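Local coordinates for uncharacterized novel protein (Burkholderia pseudomallei K96243, PDB 3FJV), which is of unknown function but belongs to the DUF3501 family, combining helices with an antiparallel beta-sheet and having two copies in the assembly, at residues Ile51-Leu59 with Glu73-Pro82. Numbering follows the deposited sequence.
Sequences IRYQIHEML and ELDAYLPLVP
Tyr77 drives its side chain as a knob into a hole formed by Ile51, Gln54, Ile55 and Met58 of the facing helix. Tyr77 holds CG anti to its carbonyl carbon (chi1 -74°), and its side chain slides past that of Ile55 in the opposite direction, Ile55 CG1 lying obliquely 3.9 Å from Tyr77 CD2. On another side the flat end of Gln54 reaches the ring edge, amide and ring planes nearly perpendicular at 85°. Selenomethionine Met58, bent along its chain, brings CE to 3.6 Å from Tyr77 OH, while its CG rests 3.5 Å from Glu73 OE1. Glu73 OE2 forms a salt bridge with Arg107 of the second subunit, and Glu73 CG lies against Leu59 CD2 at 3.6 Å. Beyond the ring, the side chains of Ile55 and Leu74 cross at about a right angle. At the other end Ile51 CD1 lies against the end of the 3-10 segment 78-80 and the loop after it, 3.7 Å from Leu80 CB and 3.8 Å from Val81 CG2. No hydrogen bond links the segments; the axes of helix 51-59 and helix 73-77 approach to 10.1 Å at 137°, inclined well away from antiparallel. A single knob-into-hole contact thus closes a helical hairpin, helices 48-62 and 67-77, leading into sheet strand 86-93.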
ATOM      1  N   ILE A  51       1.706  13.414  14.331  1.00 14.44           N
ATOM      2  CA  ILE A  51       2.564  13.626  13.147  1.00 14.83           C
ATOM      3  C   ILE A  51       4.059  13.597  13.542  1.00 14.22           C
ATOM      4  O   ILE A  51       4.842  12.889  12.933  1.00 13.95           O
ATOM      5  CB  ILE A  51       2.176  14.925  12.357  1.00 12.93           C
ATOM      6  CG1 ILE A  51       0.728  14.815  11.840  1.00 15.08           C
ATOM      7  CG2 ILE A  51       3.146  15.080  11.120  1.00 14.74           C
ATOM      8  CD1 ILE A  51       0.109  16.138  11.329  1.00 11.91           C
ATOM      9  N   ARG A  52       4.431  14.339  14.586  1.00 15.09           N
ATOM     10  CA  ARG A  52       5.798  14.356  15.123  1.00 16.14           C
ATOM     11  C   ARG A  52       6.312  12.949  15.451  1.00 15.82           C
ATOM     12  O   ARG A  52       7.452  12.600  15.096  1.00 14.40           O
ATOM     13  CB  ARG A  52       5.848  15.281  16.332  1.00 17.51           C
ATOM     14  CG  ARG A  52       7.172  15.635  16.881  1.00 20.02           C
ATOM     15  CD  ARG A  52       7.102  16.940  17.674  1.00 19.33           C
ATOM     16  NE  ARG A  52       8.387  17.209  18.294  1.00 24.31           N
ATOM     17  CZ  ARG A  52       8.799  16.713  19.454  1.00 18.94           C
ATOM     18  NH1 ARG A  52       7.983  15.984  20.213  1.00 20.14           N
ATOM     19  NH2 ARG A  52      10.028  16.952  19.882  1.00 23.74           N
ATOM     20  N   TYR A  53       5.463  12.145  16.058  1.00 15.72           N
ATOM     21  CA  TYR A  53       5.762  10.754  16.340  1.00 15.54           C
ATOM     22  C   TYR A  53       6.021   9.949  15.064  1.00 19.49           C
ATOM     23  O   TYR A  53       7.005   9.225  14.969  1.00 15.82           O
ATOM     24  CB  TYR A  53       4.605  10.121  17.091  1.00 13.25           C
ATOM     25  CG  TYR A  53       4.742   8.642  17.340  1.00 12.65           C
ATOM     26  CD1 TYR A  53       5.652   8.170  18.273  1.00 16.01           C
ATOM     27  CD2 TYR A  53       3.971   7.716  16.667  1.00 15.22           C
ATOM     28  CE1 TYR A  53       5.821   6.816  18.521  1.00 16.63           C
ATOM     29  CE2 TYR A  53       4.086   6.328  16.949  1.00 18.13           C
ATOM     30  CZ  TYR A  53       5.013   5.896  17.869  1.00 18.14           C
ATOM     31  OH  TYR A  53       5.160   4.565  18.187  1.00 18.98           O
ATOM     32  N   GLN A  54       5.143  10.077  14.069  1.00 16.68           N
ATOM     33  CA  GLN A  54       5.367   9.323  12.878  1.00 16.45           C
ATOM     34  C   GLN A  54       6.702   9.696  12.243  1.00 16.41           C
ATOM     35  O   GLN A  54       7.384   8.824  11.701  1.00 16.09           O
ATOM     36  CB  GLN A  54       4.217   9.515  11.880  1.00 14.95           C
ATOM     37  CG  GLN A  54       2.996   8.686  12.242  1.00 13.65           C
ATOM     38  CD  GLN A  54       1.778   9.067  11.455  1.00 18.29           C
ATOM     39  OE1 GLN A  54       0.872   9.801  11.954  1.00 21.95           O
ATOM     40  NE2 GLN A  54       1.733   8.615  10.231  1.00 11.94           N
ATOM     41  N   ILE A  55       7.013  10.984  12.215  1.00 19.98           N
ATOM     42  CA  ILE A  55       8.287  11.445  11.627  1.00 17.46           C
ATOM     43  C   ILE A  55       9.449  10.889  12.427  1.00 17.87           C
ATOM     44  O   ILE A  55      10.388  10.315  11.880  1.00 16.30           O
ATOM     45  CB  ILE A  55       8.391  12.986  11.492  1.00 18.68           C
ATOM     46  CG1 ILE A  55       7.339  13.535  10.526  1.00 16.21           C
ATOM     47  CG2 ILE A  55       9.802  13.377  11.014  1.00 17.66           C
ATOM     48  CD1 ILE A  55       7.079  15.013  10.734  1.00 18.33           C
ATOM     49  N   HIS A  56       9.372  10.995  13.744  1.00 17.24           N
ATOM     50  CA  HIS A  56      10.413  10.427  14.578  1.00 17.18           C
ATOM     51  C   HIS A  56      10.613   8.914  14.292  1.00 15.91           C
ATOM     52  O   HIS A  56      11.754   8.411  14.181  1.00 16.25           O
ATOM     53  CB  HIS A  56      10.077  10.657  16.055  1.00 15.89           C
ATOM     54  CG  HIS A  56      10.371  12.045  16.561  1.00 14.64           C
ATOM     55  ND1 HIS A  56       9.675  12.597  17.611  1.00 14.73           N
ATOM     56  CD2 HIS A  56      11.336  12.935  16.243  1.00 15.95           C
ATOM     57  CE1 HIS A  56      10.203  13.772  17.921  1.00 18.61           C
ATOM     58  NE2 HIS A  56      11.215  13.997  17.116  1.00 20.65           N
ATOM     59  N   GLU A  57       9.508   8.201  14.167  1.00 14.34           N
ATOM     60  CA  GLU A  57       9.515   6.776  13.906  1.00 15.93           C
ATOM     61  C   GLU A  57      10.151   6.434  12.543  1.00 15.08           C
ATOM     62  O   GLU A  57      11.040   5.578  12.448  1.00 15.19           O
ATOM     63  CB  GLU A  57       8.085   6.209  14.028  1.00 14.04           C
ATOM     64  CG  GLU A  57       7.617   5.898  15.478  1.00 14.44           C
ATOM     65  CD  GLU A  57       8.477   4.858  16.140  1.00 16.05           C
ATOM     66  OE1 GLU A  57       8.516   3.721  15.627  1.00 19.05           O
ATOM     67  OE2 GLU A  57       9.158   5.175  17.130  1.00 17.22           O
HETATM   68  N   MSE A  58       9.786   7.185  11.523  1.00 12.65           N
HETATM   69  CA  MSE A  58      10.389   6.982  10.228  1.00 15.15           C
HETATM   70  C   MSE A  58      11.901   7.214  10.240  1.00 14.64           C
HETATM   71  O   MSE A  58      12.664   6.380   9.746  1.00 14.28           O
HETATM   72  CB  MSE A  58       9.771   7.907   9.173  1.00 13.53           C
HETATM   73  CG  MSE A  58      10.340   7.699   7.704  1.00 12.13           C
HETATM   74 SE   MSE A  58       9.741   6.155   6.779  0.75  7.77          SE
HETATM   75  CE  MSE A  58       8.215   6.912   5.799  1.00  9.04           C
ATOM     76  N   LEU A  59      12.305   8.358  10.781  1.00 15.44           N
ATOM     77  CA  LEU A  59      13.713   8.688  10.912  1.00 15.55           C
ATOM     78  C   LEU A  59      14.471   7.622  11.702  1.00 15.29           C
ATOM     79  O   LEU A  59      15.564   7.207  11.286  1.00 14.93           O
ATOM     80  CB  LEU A  59      13.905  10.072  11.527  1.00 15.34           C
ATOM     81  CG  LEU A  59      13.262  11.259  10.789  1.00 14.14           C
ATOM     82  CD1 LEU A  59      13.387  12.571  11.594  1.00 11.25           C
ATOM     83  CD2 LEU A  59      13.804  11.411   9.358  1.00 13.44           C
ATOM     84  N   GLU A  73      11.216  13.772   4.817  1.00 15.18           N
ATOM     85  CA  GLU A  73      10.163  13.156   5.622  1.00 16.92           C
ATOM     86  C   GLU A  73       9.177  14.185   6.136  1.00 16.91           C
ATOM     87  O   GLU A  73       7.982  13.934   6.135  1.00 16.73           O
ATOM     88  CB  GLU A  73      10.724  12.351   6.796  1.00 16.16           C
ATOM     89  CG  GLU A  73      11.712  11.246   6.439  1.00 21.22           C
ATOM     90  CD  GLU A  73      11.174  10.275   5.390  1.00 20.43           C
ATOM     91  OE1 GLU A  73       9.926  10.132   5.223  1.00 17.53           O
ATOM     92  OE2 GLU A  73      12.019   9.650   4.723  1.00 18.90           O
ATOM     93  N   LEU A  74       9.651  15.354   6.585  1.00 17.70           N
ATOM     94  CA  LEU A  74       8.729  16.452   6.961  1.00 18.20           C
ATOM     95  C   LEU A  74       7.749  16.762   5.818  1.00 17.00           C
ATOM     96  O   LEU A  74       6.510  16.930   6.006  1.00 17.93           O
ATOM     97  CB  LEU A  74       9.553  17.703   7.329  1.00 16.88           C
ATOM     98  CG  LEU A  74      10.114  17.795   8.763  1.00 26.25           C
ATOM     99  CD1 LEU A  74      11.208  18.851   8.826  1.00 24.74           C
ATOM    100  CD2 LEU A  74       9.023  18.111   9.822  1.00 23.49           C
ATOM    101  N   ASP A  75       8.282  16.824   4.598  1.00 15.14           N
ATOM    102  CA  ASP A  75       7.460  17.222   3.456  1.00 13.18           C
ATOM    103  C   ASP A  75       6.529  16.086   3.087  1.00 17.21           C
ATOM    104  O   ASP A  75       5.410  16.315   2.681  1.00 19.13           O
ATOM    105  CB  ASP A  75       8.322  17.550   2.244  1.00 16.59           C
ATOM    106  CG  ASP A  75       9.162  18.802   2.416  1.00 23.09           C
ATOM    107  OD1 ASP A  75       8.926  19.570   3.346  1.00 20.94           O
ATOM    108  OD2 ASP A  75      10.082  19.023   1.593  1.00 23.41           O
ATOM    109  N   ALA A  76       6.961  14.829   3.276  1.00 17.99           N
ATOM    110  CA  ALA A  76       6.099  13.693   2.968  1.00 16.62           C
ATOM    111  C   ALA A  76       4.863  13.609   3.882  1.00 15.78           C
ATOM    112  O   ALA A  76       3.768  13.135   3.450  1.00 18.54           O
ATOM    113  CB  ALA A  76       6.869  12.380   3.044  1.00 13.66           C
ATOM    114  N   TYR A  77       5.050  14.001   5.140  1.00 16.52           N
ATOM    115  CA  TYR A  77       3.984  13.999   6.134  1.00 13.97           C
ATOM    116  C   TYR A  77       3.161  15.299   6.249  1.00 17.84           C
ATOM    117  O   TYR A  77       2.153  15.313   6.952  1.00 16.75           O
ATOM    118  CB  TYR A  77       4.528  13.582   7.521  1.00 16.04           C
ATOM    119  CG  TYR A  77       4.826  12.076   7.630  1.00 14.10           C
ATOM    120  CD1 TYR A  77       3.835  11.179   7.995  1.00 14.76           C
ATOM    121  CD2 TYR A  77       6.098  11.565   7.366  1.00 17.95           C
ATOM    122  CE1 TYR A  77       4.104   9.820   8.119  1.00 16.08           C
ATOM    123  CE2 TYR A  77       6.372  10.251   7.485  1.00 19.11           C
ATOM    124  CZ  TYR A  77       5.370   9.360   7.884  1.00 17.67           C
ATOM    125  OH  TYR A  77       5.605   8.009   7.977  1.00 17.37           O
ATOM    126  N   LEU A  78       3.555  16.345   5.526  1.00 18.96           N
ATOM    127  CA  LEU A  78       2.821  17.618   5.488  1.00 21.70           C
ATOM    128  C   LEU A  78       1.324  17.500   5.167  1.00 21.30           C
ATOM    129  O   LEU A  78       0.539  18.245   5.706  1.00 23.77           O
ATOM    130  CB  LEU A  78       3.411  18.547   4.416  1.00 21.62           C
ATOM    131  CG  LEU A  78       2.868  19.990   4.417  1.00 30.10           C
ATOM    132  CD1 LEU A  78       3.256  20.709   5.712  1.00 25.25           C
ATOM    133  CD2 LEU A  78       3.443  20.772   3.209  1.00 35.57           C
ATOM    134  N   PRO A  79       0.933  16.584   4.261  1.00 21.64           N
ATOM    135  CA  PRO A  79      -0.482  16.380   4.038  1.00 20.40           C
ATOM    136  C   PRO A  79      -1.307  16.147   5.314  1.00 19.39           C
ATOM    137  O   PRO A  79      -2.499  16.436   5.318  1.00 19.77           O
ATOM    138  CB  PRO A  79      -0.540  15.128   3.134  1.00 22.62           C
ATOM    139  CG  PRO A  79       0.805  15.073   2.479  1.00 26.89           C
ATOM    140  CD  PRO A  79       1.764  15.697   3.425  1.00 25.11           C
ATOM    141  N   LEU A  80      -0.711  15.597   6.376  1.00 18.33           N
ATOM    142  CA  LEU A  80      -1.478  15.346   7.580  1.00 15.95           C
ATOM    143  C   LEU A  80      -1.689  16.573   8.506  1.00 16.23           C
ATOM    144  O   LEU A  80      -2.443  16.467   9.515  1.00 16.36           O
ATOM    145  CB  LEU A  80      -0.886  14.168   8.361  1.00 16.69           C
ATOM    146  CG  LEU A  80      -0.622  12.875   7.596  1.00 20.71           C
ATOM    147  CD1 LEU A  80      -0.093  11.757   8.498  1.00 23.76           C
ATOM    148  CD2 LEU A  80      -1.907  12.469   6.884  1.00 15.21           C
ATOM    149  N   VAL A  81      -1.008  17.685   8.216  1.00 14.58           N
ATOM    150  CA  VAL A  81      -1.039  18.849   9.088  1.00 17.57           C
ATOM    151  C   VAL A  81      -2.336  19.671   8.913  1.00 14.72           C
ATOM    152  O   VAL A  81      -2.606  20.193   7.826  1.00 16.48           O
ATOM    153  CB  VAL A  81       0.202  19.716   8.860  1.00 16.75           C
ATOM    154  CG1 VAL A  81       0.162  20.939   9.766  1.00 24.72           C
ATOM    155  CG2 VAL A  81       1.480  18.864   9.112  1.00 19.44           C
ATOM    156  N   PRO A  82      -3.167  19.774   9.963  1.00 16.66           N
ATOM    157  CA  PRO A  82      -4.355  20.643   9.840  1.00 16.69           C
ATOM    158  C   PRO A  82      -3.999  22.127   9.689  1.00 18.61           C
ATOM    159  O   PRO A  82      -2.963  22.562  10.145  1.00 20.68           O
ATOM    160  CB  PRO A  82      -5.173  20.336  11.104  1.00 18.75           C
ATOM    161  CG  PRO A  82      -4.342  19.608  11.960  1.00 24.48           C
ATOM    162  CD  PRO A  82      -3.075  19.178  11.305  1.00 17.97           C
TER